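Local coordinates for probable glucarate dehydratase (Mycobacterium smegmatis str. MC2 155, PDB 3VDG), which probably dehydrates glucarate or a related acid sugar, as a metal-dependent member of the enolase superfamily, at residues 58-63 with 403-408. Sequence-based numbering, arbitrary orientation.
Sequences RAVIQL and VEIDED
Gln62 and Ile405 bury nearly equal areas in this contact, and they meet at the glutamine amide. Ile405 comes over one face of the amide, its CG1 3.9 Å from Gln62 NE2, while the carboxylate of Glu407 meets the same nitrogen in the amide plane. Farther along the isoleucine, CD1 reaches Val60 CG1 tip to tip at 4.0 Å, so one side chain spans two residues of the strand.

Strand 55-65, which carries Val60 and Gln62, is the middle strand of the three-stranded antiparallel sheet in the N-terminal capping domain of the enolase fold. The contact joins it to the loop leading into helix 407-420, where Asp406 is the N-cap and its OD1 accepts from Ala409 N and, weakly, from Asp408 N.

The polar link uses both ends of the amide. NE2 of Gln62 donates to OE2 of Glu407 at 3.0 Å, with an N-H...O angle of 150°. It meets OE2 on the syn side, 27° out of the carboxylate plane, and the amide and carboxylate planes are 36° apart. A water donates to OE1 of Gln62 (2.7 Å) and to OE1 of Glu407 (3.0 Å), closing a cycle of hydrogen bonds that should fix the rotation of the amide. Gln62 spans the distance with a chain extended beyond CG, whereas Glu407 bends at chi2 to bring its carboxylate back toward the strand. Leu72 of the adjacent strand 70-75 touches both Gln62 and Ile405, while Val380 packs on Val60.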
ATOM      1  N   ARG A  58     -22.837  -9.799  14.953  1.00 23.27           N
ATOM      2  CA  ARG A  58     -22.006  -9.677  13.735  1.00 18.71           C
ATOM      3  C   ARG A  58     -22.903  -9.940  12.530  1.00 22.70           C
ATOM      4  O   ARG A  58     -24.016 -10.473  12.683  1.00 22.55           O
ATOM      5  CB  ARG A  58     -20.837 -10.666  13.744  1.00 18.30           C
ATOM      6  CG  ARG A  58     -19.939 -10.558  14.971  1.00 21.15           C
ATOM      7  CD  ARG A  58     -19.086  -9.302  14.952  1.00 22.17           C
ATOM      8  NE  ARG A  58     -17.931  -9.448  14.061  1.00 18.74           N
ATOM      9  CZ  ARG A  58     -17.046  -8.492  13.855  1.00 31.21           C
ATOM     10  NH1 ARG A  58     -17.179  -7.312  14.478  1.00 20.04           N
ATOM     11  NH2 ARG A  58     -16.031  -8.713  13.032  1.00 25.38           N
ATOM     12  N   ALA A  59     -22.458  -9.511  11.352  1.00 20.71           N
ATOM     13  CA  ALA A  59     -23.161  -9.809  10.101  1.00 20.21           C
ATOM     14  C   ALA A  59     -22.216 -10.641   9.248  1.00 28.52           C
ATOM     15  O   ALA A  59     -21.047 -10.297   9.078  1.00 24.27           O
ATOM     16  CB  ALA A  59     -23.569  -8.529   9.376  1.00 18.66           C
ATOM     17  N   VAL A  60     -22.714 -11.766   8.767  1.00 20.88           N
ATOM     18  CA  VAL A  60     -21.955 -12.640   7.867  1.00 19.29           C
ATOM     19  C   VAL A  60     -22.333 -12.307   6.441  1.00 20.27           C
ATOM     20  O   VAL A  60     -23.535 -12.243   6.094  1.00 23.55           O
ATOM     21  CB  VAL A  60     -22.269 -14.111   8.155  1.00 25.93           C
ATOM     22  CG1 VAL A  60     -21.698 -15.013   7.052  1.00 25.11           C
ATOM     23  CG2 VAL A  60     -21.719 -14.500   9.532  1.00 17.82           C
ATOM     24  N   ILE A  61     -21.320 -12.055   5.614  1.00 17.02           N
ATOM     25  CA  ILE A  61     -21.510 -11.818   4.188  1.00 18.91           C
ATOM     26  C   ILE A  61     -21.147 -13.074   3.427  1.00 23.99           C
ATOM     27  O   ILE A  61     -20.059 -13.619   3.596  1.00 20.51           O
ATOM     28  CB  ILE A  61     -20.650 -10.645   3.636  1.00 20.73           C
ATOM     29  CG1 ILE A  61     -21.282  -9.290   3.969  1.00 26.64           C
ATOM     30  CG2 ILE A  61     -20.557 -10.705   2.112  1.00 24.49           C
ATOM     31  CD1 ILE A  61     -21.228  -8.933   5.431  1.00 29.66           C
ATOM     32  N   GLN A  62     -22.080 -13.543   2.603  1.00 19.01           N
ATOM     33  CA  GLN A  62     -21.791 -14.619   1.653  1.00 20.39           C
ATOM     34  C   GLN A  62     -21.911 -13.964   0.290  1.00 25.82           C
ATOM     35  O   GLN A  62     -22.991 -13.498  -0.102  1.00 21.82           O
ATOM     36  CB  GLN A  62     -22.784 -15.774   1.808  1.00 18.85           C
ATOM     37  CG  GLN A  62     -22.432 -16.739   2.935  1.00 20.77           C
ATOM     38  CD  GLN A  62     -23.577 -17.690   3.265  1.00 26.65           C
ATOM     39  OE1 GLN A  62     -24.659 -17.254   3.652  1.00 25.77           O
ATOM     40  NE2 GLN A  62     -23.338 -18.986   3.114  1.00 24.95           N
ATOM     41  N   LEU A  63     -20.786 -13.856  -0.410  1.00 20.65           N
ATOM     42  CA  LEU A  63     -20.759 -13.098  -1.653  1.00 18.08           C
ATOM     43  C   LEU A  63     -20.768 -14.127  -2.781  1.00 18.24           C
ATOM     44  O   LEU A  63     -19.825 -14.903  -2.919  1.00 22.22           O
ATOM     45  CB  LEU A  63     -19.491 -12.229  -1.716  1.00 20.19           C
ATOM     46  CG  LEU A  63     -19.350 -11.403  -2.995  1.00 23.24           C
ATOM     47  CD1 LEU A  63     -20.396 -10.304  -2.995  1.00 19.67           C
ATOM     48  CD2 LEU A  63     -17.957 -10.794  -3.148  1.00 18.88           C
ATOM     49  N   VAL A 403     -11.598 -21.006   5.550  1.00 24.44           N
ATOM     50  CA  VAL A 403     -12.691 -21.453   6.418  1.00 21.80           C
ATOM     51  C   VAL A 403     -13.950 -21.497   5.563  1.00 23.75           C
ATOM     52  O   VAL A 403     -14.040 -20.772   4.567  1.00 23.08           O
ATOM     53  CB  VAL A 403     -12.915 -20.512   7.627  1.00 22.73           C
ATOM     54  CG1 VAL A 403     -11.735 -20.596   8.586  1.00 23.56           C
ATOM     55  CG2 VAL A 403     -13.112 -19.074   7.160  1.00 23.87           C
ATOM     56  N   GLU A 404     -14.915 -22.337   5.944  1.00 25.57           N
ATOM     57  CA  GLU A 404     -16.190 -22.459   5.203  1.00 26.88           C
ATOM     58  C   GLU A 404     -17.373 -22.416   6.155  1.00 24.73           C
ATOM     59  O   GLU A 404     -17.271 -22.866   7.291  1.00 26.41           O
ATOM     60  CB  GLU A 404     -16.247 -23.777   4.412  1.00 32.11           C
ATOM     61  CG  GLU A 404     -15.165 -23.925   3.349  1.00 53.16           C
ATOM     62  CD  GLU A 404     -15.422 -25.078   2.387  1.00 96.59           C
ATOM     63  OE1 GLU A 404     -16.543 -25.639   2.381  1.00 53.40           O
ATOM     64  OE2 GLU A 404     -14.500 -25.427   1.622  1.00 59.88           O
ATOM     65  N   ILE A 405     -18.497 -21.892   5.677  1.00 24.44           N
ATOM     66  CA  ILE A 405     -19.686 -21.765   6.518  1.00 26.63           C
ATOM     67  C   ILE A 405     -20.205 -23.140   6.904  1.00 36.83           C
ATOM     68  O   ILE A 405     -20.202 -24.075   6.094  1.00 28.97           O
ATOM     69  CB  ILE A 405     -20.813 -21.010   5.797  1.00 28.60           C
ATOM     70  CG1 ILE A 405     -20.498 -19.515   5.706  1.00 28.51           C
ATOM     71  CG2 ILE A 405     -22.148 -21.197   6.527  1.00 32.56           C
ATOM     72  CD1 ILE A 405     -20.462 -18.835   7.051  1.00 23.86           C
ATOM     73  N   ASP A 406     -20.615 -23.258   8.159  1.00 27.20           N
ATOM     74  CA  ASP A 406     -21.394 -24.394   8.641  1.00 25.88           C
ATOM     75  C   ASP A 406     -22.825 -23.877   8.655  1.00 30.28           C
ATOM     76  O   ASP A 406     -23.191 -23.053   9.505  1.00 25.52           O
ATOM     77  CB  ASP A 406     -20.895 -24.767  10.033  1.00 25.52           C
ATOM     78  CG  ASP A 406     -21.768 -25.805  10.729  1.00 49.30           C
ATOM     79  OD1 ASP A 406     -22.948 -25.984  10.357  1.00 40.07           O
ATOM     80  OD2 ASP A 406     -21.269 -26.425  11.683  1.00 33.20           O
ATOM     81  N   GLU A 407     -23.633 -24.306   7.682  1.00 26.74           N
ATOM     82  CA  GLU A 407     -24.960 -23.703   7.500  1.00 27.40           C
ATOM     83  C   GLU A 407     -25.874 -23.915   8.731  1.00 27.46           C
ATOM     84  O   GLU A 407     -26.728 -23.073   9.028  1.00 29.62           O
ATOM     85  CB  GLU A 407     -25.639 -24.187   6.207  1.00 28.50           C
ATOM     86  CG  GLU A 407     -25.012 -23.668   4.903  1.00 35.78           C
ATOM     87  CD  GLU A 407     -25.287 -22.186   4.584  1.00 52.83           C
ATOM     88  OE1 GLU A 407     -26.120 -21.522   5.248  1.00 38.97           O
ATOM     89  OE2 GLU A 407     -24.667 -21.660   3.632  1.00 35.38           O
ATOM     90  N   ASP A 408     -25.687 -25.023   9.441  1.00 24.77           N
ATOM     91  CA  ASP A 408     -26.506 -25.276  10.626  1.00 34.37           C
ATOM     92  C   ASP A 408     -26.117 -24.335  11.754  1.00 31.27           C
ATOM     93  O   ASP A 408     -26.978 -23.847  12.487  1.00 31.80           O
ATOM     94  CB  ASP A 408     -26.364 -26.722  11.102  1.00 36.03           C
ATOM     95  CG  ASP A 408     -27.081 -27.708  10.190  1.00 54.46           C
ATOM     96  OD1 ASP A 408     -28.008 -27.310   9.448  1.00 38.37           O
ATOM     97  OD2 ASP A 408     -26.704 -28.887  10.211  1.00 44.74           O
TER
HETATM   98  O   HOH W   1     -26.876 -18.758   4.252  1.00 26.85           O